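Local coordinates for protein AggB (Escherichia coli, PDB 4PHX) that forms the minor subunit of aggregative adherence fimbriae type I and probably sits at the fimbrial tip, contributing to bacterial adhesion, at residues H60-S72 / A91-A104. Residues are numbered along the deposited sequence; the frame is centred on the assembly and turned at random.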
ATOM      1  N   HIS B  60      -4.038 -15.016 -24.471  1.00 73.59           N
ATOM      2  CA  HIS B  60      -3.525 -15.141 -23.102  1.00 74.97           C
ATOM      3  C   HIS B  60      -2.062 -14.722 -23.005  1.00 70.19           C
ATOM      4  O   HIS B  60      -1.189 -15.353 -23.606  1.00 67.26           O
ATOM      5  CB  HIS B  60      -3.648 -16.582 -22.619  1.00 74.63           C
ATOM      6  CG  HIS B  60      -4.903 -17.263 -23.062  1.00 81.79           C
ATOM      7  ND1 HIS B  60      -6.137 -16.645 -23.025  1.00 84.38           N
ATOM      8  CD2 HIS B  60      -5.115 -18.502 -23.563  1.00 79.91           C
ATOM      9  CE1 HIS B  60      -7.054 -17.478 -23.479  1.00 84.32           C
ATOM     10  NE2 HIS B  60      -6.462 -18.611 -23.812  1.00 89.58           N
ATOM     11  N   GLU B  61      -1.786 -13.677 -22.232  1.00 67.30           N
ATOM     12  CA  GLU B  61      -0.437 -13.130 -22.203  1.00 61.40           C
ATOM     13  C   GLU B  61       0.080 -12.811 -20.819  1.00 55.48           C
ATOM     14  O   GLU B  61      -0.410 -11.888 -20.170  1.00 53.75           O
ATOM     15  CB  GLU B  61      -0.351 -11.874 -23.065  1.00 52.21           C
ATOM     16  CG  GLU B  61      -0.441 -12.161 -24.535  1.00 66.02           C
ATOM     17  CD  GLU B  61      -0.184 -10.939 -25.370  1.00 63.78           C
ATOM     18  OE1 GLU B  61      -0.560  -9.839 -24.914  1.00 67.25           O
ATOM     19  OE2 GLU B  61       0.401 -11.077 -26.463  1.00 56.09           O
ATOM     20  N   LEU B  62       1.091 -13.559 -20.385  1.00 54.72           N
ATOM     21  CA  LEU B  62       1.820 -13.199 -19.183  1.00 47.70           C
ATOM     22  C   LEU B  62       2.837 -12.123 -19.488  1.00 45.52           C
ATOM     23  O   LEU B  62       3.627 -12.261 -20.414  1.00 51.32           O
ATOM     24  CB  LEU B  62       2.517 -14.407 -18.596  1.00 50.27           C
ATOM     25  CG  LEU B  62       1.545 -15.311 -17.857  1.00 60.29           C
ATOM     26  CD1 LEU B  62       2.273 -16.524 -17.291  1.00 58.74           C
ATOM     27  CD2 LEU B  62       0.850 -14.503 -16.762  1.00 55.92           C
ATOM     28  N   LYS B  63       2.796 -11.039 -18.727  1.00 43.46           N
ATOM     29  CA  LYS B  63       3.872 -10.070 -18.731  1.00 44.46           C
ATOM     30  C   LYS B  63       4.828 -10.549 -17.662  1.00 45.49           C
ATOM     31  O   LYS B  63       4.459 -10.702 -16.496  1.00 44.78           O
ATOM     32  CB  LYS B  63       3.385  -8.664 -18.346  1.00 50.47           C
ATOM     33  CG  LYS B  63       2.033  -8.248 -18.898  1.00 51.67           C
ATOM     34  CD  LYS B  63       1.666  -6.812 -18.494  1.00 60.16           C
ATOM     35  CE  LYS B  63       2.671  -5.761 -18.999  1.00 60.92           C
ATOM     36  NZ  LYS B  63       2.552  -5.484 -20.470  1.00 61.47           N
ATOM     37  N   VAL B  64       6.067 -10.789 -18.046  1.00 46.86           N
ATOM     38  CA  VAL B  64       7.033 -11.240 -17.081  1.00 40.80           C
ATOM     39  C   VAL B  64       8.235 -10.320 -17.112  1.00 45.44           C
ATOM     40  O   VAL B  64       8.402  -9.530 -18.047  1.00 40.49           O
ATOM     41  CB  VAL B  64       7.449 -12.677 -17.370  1.00 41.43           C
ATOM     42  CG1 VAL B  64       6.226 -13.576 -17.352  1.00 36.67           C
ATOM     43  CG2 VAL B  64       8.199 -12.762 -18.720  1.00 36.58           C
ATOM     44  N   LYS B  65       9.055 -10.404 -16.071  1.00 42.24           N
ATOM     45  CA  LYS B  65      10.309  -9.663 -16.031  1.00 42.68           C
ATOM     46  C   LYS B  65      11.410 -10.557 -15.478  1.00 39.00           C
ATOM     47  O   LYS B  65      11.158 -11.500 -14.725  1.00 34.96           O
ATOM     48  CB  LYS B  65      10.187  -8.374 -15.197  1.00 41.60           C
ATOM     49  CG  LYS B  65       9.804  -8.593 -13.737  1.00 45.61           C
ATOM     50  CD  LYS B  65       9.801  -7.280 -12.924  1.00 42.90           C
ATOM     51  CE  LYS B  65       9.443  -7.512 -11.462  1.00 39.98           C
ATOM     52  NZ  LYS B  65       9.346  -6.219 -10.699  1.00 45.45           N
ATOM     53  N   ILE B  66      12.641 -10.253 -15.861  1.00 41.10           N
ATOM     54  CA  ILE B  66      13.753 -11.096 -15.480  1.00 39.41           C
ATOM     55  C   ILE B  66      14.845 -10.326 -14.748  1.00 33.90           C
ATOM     56  O   ILE B  66      15.153  -9.188 -15.063  1.00 33.04           O
ATOM     57  CB  ILE B  66      14.339 -11.825 -16.707  1.00 35.06           C
ATOM     58  CG1 ILE B  66      15.283 -12.943 -16.264  1.00 34.68           C
ATOM     59  CG2 ILE B  66      15.025 -10.820 -17.642  1.00 31.69           C
ATOM     60  CD1 ILE B  66      15.784 -13.843 -17.407  1.00 36.14           C
ATOM     61  N   GLY B  67      15.438 -10.982 -13.767  1.00 36.57           N
ATOM     62  CA  GLY B  67      16.569 -10.419 -13.057  1.00 39.77           C
ATOM     63  C   GLY B  67      16.358 -10.555 -11.566  1.00 38.68           C
ATOM     64  O   GLY B  67      16.417 -11.655 -11.032  1.00 36.82           O
ATOM     65  N   GLY B  68      16.063  -9.439 -10.906  1.00 42.25           N
ATOM     66  CA  GLY B  68      15.850  -9.434  -9.469  1.00 42.80           C
ATOM     67  C   GLY B  68      17.022  -8.793  -8.764  1.00 46.18           C
ATOM     68  O   GLY B  68      17.897  -8.208  -9.416  1.00 48.40           O
ATOM     69  N   GLY B  69      17.051  -8.927  -7.438  1.00 53.81           N
ATOM     70  CA  GLY B  69      18.116  -8.384  -6.604  1.00 48.88           C
ATOM     71  C   GLY B  69      19.528  -8.411  -7.172  1.00 48.63           C
ATOM     72  O   GLY B  69      20.146  -9.467  -7.281  1.00 54.21           O
ATOM     73  N   GLY B  70      20.032  -7.237  -7.540  1.00 44.60           N
ATOM     74  CA  GLY B  70      21.391  -7.100  -8.001  1.00 42.19           C
ATOM     75  C   GLY B  70      21.555  -7.213  -9.505  1.00 46.33           C
ATOM     76  O   GLY B  70      22.680  -7.340  -9.989  1.00 44.94           O
ATOM     77  N   TRP B  71      20.445  -7.170 -10.241  1.00 46.56           N
ATOM     78  CA  TRP B  71      20.469  -7.239 -11.701  1.00 39.26           C
ATOM     79  C   TRP B  71      20.012  -5.883 -12.218  1.00 45.92           C
ATOM     80  O   TRP B  71      18.938  -5.413 -11.867  1.00 54.96           O
ATOM     81  CB  TRP B  71      19.546  -8.362 -12.235  1.00 38.41           C
ATOM     82  CG  TRP B  71      19.938  -9.809 -11.863  1.00 39.43           C
ATOM     83  CD1 TRP B  71      19.472 -10.543 -10.806  1.00 39.38           C
ATOM     84  CD2 TRP B  71      20.859 -10.664 -12.559  1.00 39.76           C
ATOM     85  NE1 TRP B  71      20.043 -11.790 -10.799  1.00 31.23           N
ATOM     86  CE2 TRP B  71      20.912 -11.886 -11.853  1.00 38.02           C
ATOM     87  CE3 TRP B  71      21.658 -10.509 -13.702  1.00 37.43           C
ATOM     88  CZ2 TRP B  71      21.726 -12.951 -12.258  1.00 34.53           C
ATOM     89  CZ3 TRP B  71      22.473 -11.557 -14.089  1.00 39.11           C
ATOM     90  CH2 TRP B  71      22.492 -12.769 -13.377  1.00 33.86           C
ATOM     91  N   SER B  72      20.832  -5.244 -13.041  1.00 50.64           N
ATOM     92  CA  SER B  72      20.466  -3.970 -13.643  1.00 47.58           C
ATOM     93  C   SER B  72      20.184  -4.209 -15.114  1.00 50.11           C
ATOM     94  O   SER B  72      20.812  -5.076 -15.735  1.00 47.19           O
ATOM     95  CB  SER B  72      21.593  -2.940 -13.481  1.00 48.50           C
ATOM     96  OG  SER B  72      21.969  -2.813 -12.123  1.00 54.18           O
ATOM     97  N   ALA B  91      25.463 -17.308 -10.448  1.00 41.26           N
ATOM     98  CA  ALA B  91      24.536 -16.242 -10.077  1.00 33.84           C
ATOM     99  C   ALA B  91      23.096 -16.683 -10.208  1.00 35.62           C
ATOM    100  O   ALA B  91      22.726 -17.409 -11.126  1.00 32.38           O
ATOM    101  CB  ALA B  91      24.790 -15.020 -10.893  1.00 32.16           C
ATOM    102  N   ILE B  92      22.277 -16.258  -9.256  1.00 36.17           N
ATOM    103  CA  ILE B  92      20.883 -16.649  -9.235  1.00 33.10           C
ATOM    104  C   ILE B  92      19.988 -15.495  -9.702  1.00 36.29           C
ATOM    105  O   ILE B  92      20.231 -14.330  -9.371  1.00 32.39           O
ATOM    106  CB  ILE B  92      20.496 -17.142  -7.847  1.00 38.36           C
ATOM    107  CG1 ILE B  92      21.317 -18.390  -7.514  1.00 38.47           C
ATOM    108  CG2 ILE B  92      18.998 -17.426  -7.738  1.00 32.36           C
ATOM    109  CD1 ILE B  92      20.967 -19.599  -8.350  1.00 34.79           C
ATOM    110  N   PHE B  93      18.982 -15.833 -10.511  1.00 33.76           N
ATOM    111  CA  PHE B  93      18.000 -14.858 -11.015  1.00 36.63           C
ATOM    112  C   PHE B  93      16.597 -15.452 -11.039  1.00 30.92           C
ATOM    113  O   PHE B  93      16.417 -16.664 -10.964  1.00 36.15           O
ATOM    114  CB  PHE B  93      18.358 -14.404 -12.433  1.00 32.74           C
ATOM    115  CG  PHE B  93      18.386 -15.526 -13.433  1.00 34.33           C
ATOM    116  CD1 PHE B  93      17.254 -15.859 -14.151  1.00 31.15           C
ATOM    117  CD2 PHE B  93      19.559 -16.254 -13.648  1.00 31.92           C
ATOM    118  CE1 PHE B  93      17.263 -16.895 -15.065  1.00 35.18           C
ATOM    119  CE2 PHE B  93      19.581 -17.292 -14.555  1.00 33.52           C
ATOM    120  CZ  PHE B  93      18.417 -17.622 -15.274  1.00 32.99           C
ATOM    121  N   ASP B  94      15.593 -14.612 -11.170  1.00 31.07           N
ATOM    122  CA  ASP B  94      14.241 -15.142 -11.271  1.00 38.83           C
ATOM    123  C   ASP B  94      13.542 -14.616 -12.496  1.00 37.29           C
ATOM    124  O   ASP B  94      13.923 -13.576 -13.046  1.00 38.62           O
ATOM    125  CB  ASP B  94      13.414 -14.745 -10.059  1.00 37.96           C
ATOM    126  CG  ASP B  94      13.947 -15.334  -8.773  1.00 38.43           C
ATOM    127  OD1 ASP B  94      13.672 -16.527  -8.496  1.00 37.18           O
ATOM    128  OD2 ASP B  94      14.603 -14.580  -8.026  1.00 36.14           O
ATOM    129  N   ILE B  95      12.514 -15.341 -12.906  1.00 36.88           N
ATOM    130  CA  ILE B  95      11.537 -14.819 -13.845  1.00 37.72           C
ATOM    131  C   ILE B  95      10.287 -14.484 -13.049  1.00 39.45           C
ATOM    132  O   ILE B  95       9.707 -15.336 -12.367  1.00 37.24           O
ATOM    133  CB  ILE B  95      11.248 -15.804 -14.984  1.00 36.59           C
ATOM    134  CG1 ILE B  95      12.500 -15.938 -15.862  1.00 33.92           C
ATOM    135  CG2 ILE B  95      10.060 -15.322 -15.832  1.00 32.46           C
ATOM    136  CD1 ILE B  95      12.451 -17.088 -16.873  1.00 25.72           C
ATOM    137  N   MET B  96       9.890 -13.223 -13.116  1.00 41.61           N
ATOM    138  CA  MET B  96       8.849 -12.735 -12.231  1.00 45.28           C
ATOM    139  C   MET B  96       7.651 -12.157 -12.972  1.00 45.77           C
ATOM    140  O   MET B  96       7.787 -11.596 -14.062  1.00 44.92           O
ATOM    141  CB  MET B  96       9.410 -11.692 -11.255  1.00 43.37           C
ATOM    142  CG  MET B  96      10.427 -12.224 -10.272  1.00 38.93           C
ATOM    143  SD  MET B  96      11.333 -10.914  -9.427  1.00 38.61           S
ATOM    144  CE  MET B  96      12.070 -10.023 -10.763  1.00 33.28           C
ATOM    145  N   SER B  97       6.481 -12.298 -12.359  1.00 44.77           N
ATOM    146  CA  SER B  97       5.291 -11.597 -12.817  1.00 50.08           C
ATOM    147  C   SER B  97       5.537 -10.093 -12.903  1.00 47.69           C
ATOM    148  O   SER B  97       5.988  -9.470 -11.940  1.00 43.02           O
ATOM    149  CB  SER B  97       4.121 -11.851 -11.880  1.00 40.68           C
ATOM    150  OG  SER B  97       3.004 -11.155 -12.351  1.00 47.53           O
ATOM    151  N   ASP B  98       5.250  -9.518 -14.066  1.00 46.13           N
ATOM    152  CA  ASP B  98       5.457  -8.091 -14.264  1.00 47.96           C
ATOM    153  C   ASP B  98       4.167  -7.337 -13.964  1.00 46.83           C
ATOM    154  O   ASP B  98       3.404  -7.029 -14.864  1.00 48.99           O
ATOM    155  CB  ASP B  98       5.933  -7.804 -15.691  1.00 44.04           C
ATOM    156  CG  ASP B  98       6.217  -6.329 -15.924  1.00 48.18           C
ATOM    157  OD1 ASP B  98       6.209  -5.546 -14.946  1.00 51.59           O
ATOM    158  OD2 ASP B  98       6.461  -5.954 -17.086  1.00 49.99           O
ATOM    159  N   GLY B  99       3.940  -7.052 -12.691  1.00 48.92           N
ATOM    160  CA  GLY B  99       2.693  -6.475 -12.238  1.00 51.04           C
ATOM    161  C   GLY B  99       1.685  -7.524 -11.796  1.00 52.25           C
ATOM    162  O   GLY B  99       1.915  -8.739 -11.937  1.00 46.12           O
ATOM    163  N   ASN B 100       0.567  -7.044 -11.245  1.00 52.48           N
ATOM    164  CA  ASN B 100      -0.547  -7.905 -10.873  1.00 51.39           C
ATOM    165  C   ASN B 100      -1.317  -8.254 -12.126  1.00 50.25           C
ATOM    166  O   ASN B 100      -1.542  -7.390 -12.976  1.00 54.18           O
ATOM    167  CB  ASN B 100      -1.483  -7.195  -9.892  1.00 59.42           C
ATOM    168  CG  ASN B 100      -0.804  -6.829  -8.593  1.00 62.66           C
ATOM    169  OD1 ASN B 100      -0.061  -7.625  -8.023  1.00 60.22           O
ATOM    170  ND2 ASN B 100      -1.054  -5.612  -8.118  1.00 65.22           N
ATOM    171  N   GLN B 101      -1.736  -9.508 -12.242  1.00 48.15           N
ATOM    172  CA  GLN B 101      -2.387  -9.962 -13.462  1.00 47.71           C
ATOM    173  C   GLN B 101      -3.036 -11.315 -13.260  1.00 47.84           C
ATOM    174  O   GLN B 101      -2.765 -12.016 -12.297  1.00 53.03           O
ATOM    175  CB  GLN B 101      -1.381 -10.036 -14.627  1.00 49.47           C
ATOM    176  CG  GLN B 101      -0.356 -11.182 -14.552  1.00 42.11           C
ATOM    177  CD  GLN B 101       0.842 -11.001 -15.511  1.00 49.87           C
ATOM    178  OE1 GLN B 101       0.674 -10.632 -16.680  1.00 47.79           O
ATOM    179  NE2 GLN B 101       2.060 -11.269 -15.012  1.00 43.52           N
ATOM    180  N   TYR B 102      -3.887 -11.676 -14.200  1.00 44.84           N
ATOM    181  CA  TYR B 102      -4.546 -12.964 -14.204  1.00 51.59           C
ATOM    182  C   TYR B 102      -3.782 -13.931 -15.106  1.00 51.59           C
ATOM    183  O   TYR B 102      -3.155 -13.528 -16.080  1.00 48.02           O
ATOM    184  CB  TYR B 102      -5.977 -12.789 -14.722  1.00 44.36           C
ATOM    185  CG  TYR B 102      -6.593 -14.035 -15.314  1.00 43.64           C
ATOM    186  CD1 TYR B 102      -7.148 -15.006 -14.501  1.00 49.28           C
ATOM    187  CD2 TYR B 102      -6.630 -14.229 -16.684  1.00 44.48           C
ATOM    188  CE1 TYR B 102      -7.724 -16.134 -15.031  1.00 49.23           C
ATOM    189  CE2 TYR B 102      -7.205 -15.357 -17.229  1.00 45.21           C
ATOM    190  CZ  TYR B 102      -7.750 -16.308 -16.394  1.00 49.33           C
ATOM    191  OH  TYR B 102      -8.334 -17.434 -16.925  1.00 53.71           O
ATOM    192  N   SER B 103      -3.872 -15.213 -14.796  1.00 54.32           N
ATOM    193  CA  SER B 103      -3.190 -16.216 -15.592  1.00 59.08           C
ATOM    194  C   SER B 103      -4.166 -17.181 -16.238  1.00 55.14           C
ATOM    195  O   SER B 103      -4.769 -18.027 -15.574  1.00 59.58           O
ATOM    196  CB  SER B 103      -2.190 -16.996 -14.727  1.00 64.67           C
ATOM    197  OG  SER B 103      -2.875 -17.796 -13.772  1.00 69.73           O
ATOM    198  N   ALA B 104      -4.326 -17.059 -17.543  1.00 55.88           N
ATOM    199  CA  ALA B 104      -5.035 -18.091 -18.258  1.00 58.36           C
ATOM    200  C   ALA B 104      -4.223 -19.353 -18.069  1.00 63.83           C
ATOM    201  O   ALA B 104      -2.998 -19.316 -18.144  1.00 62.16           O
ATOM    202  CB  ALA B 104      -5.137 -17.749 -19.708  1.00 61.76           C
TER
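Strands 61-67 and 91-97 are antiparallel neighbours in one sheet of the Ig-like beta sandwich of this fimbrial subunit. Paired backbone bonds join Lys65 to Met96 and Gly67 to Asp94. Past Ser97 the second strand leaves the sheet, and the side chain of Gln101 takes over the pairing. Its amide grips the backbone of Lys63 at two points: Lys63 N gives to Gln101 OE1 at 3.0 Å, and Gln101 NE2 gives to Lys63 O at 2.9 Å. Both bonds are nearly straight, and Lys63 O lies in the amide plane. Lys63 O also accepts from Asp98 N, at 2.8 Å, which comes from above the carbonyl plane. Gln101 NE2 spends a second bond on Ser97 OG, which in turn gives to Gly99 O.

At the other end Trp71 closes a type II turn begun at Gly68. Trp71 NE1 bonds to Ile92 O at 2.9 Å, with the oxygen in the ring plane. Phe93 CB packs obliquely against the indole, 3.6 Å from Trp71 CE2, and Ala91 CB packs against Trp71 CZ2. With CG between backbone N and carbonyl carbon (chi1 61°), the Phe93 ring reaches the core side, its CD1 4.1 Å from Ile66 CD1. Ile66 CG1 touches Ile95 CG1 at 4.1 Å. These side chains face strands 34-39 and 107-117 of the opposing sheet. On the other face Lys65 runs extended across Met96, its CE 3.7 Å from Met96 CE. Asp94, on that face too, bonds to Thr23 and forms salt bridges with Lys20 and with Arg25 of a second subunit.

The contact is thus apolar toward the sandwich core and more polar outside. Gln101, fixed by three hydrogen bonds, ties the departing chain to strand 61-67 where regular pairing stops.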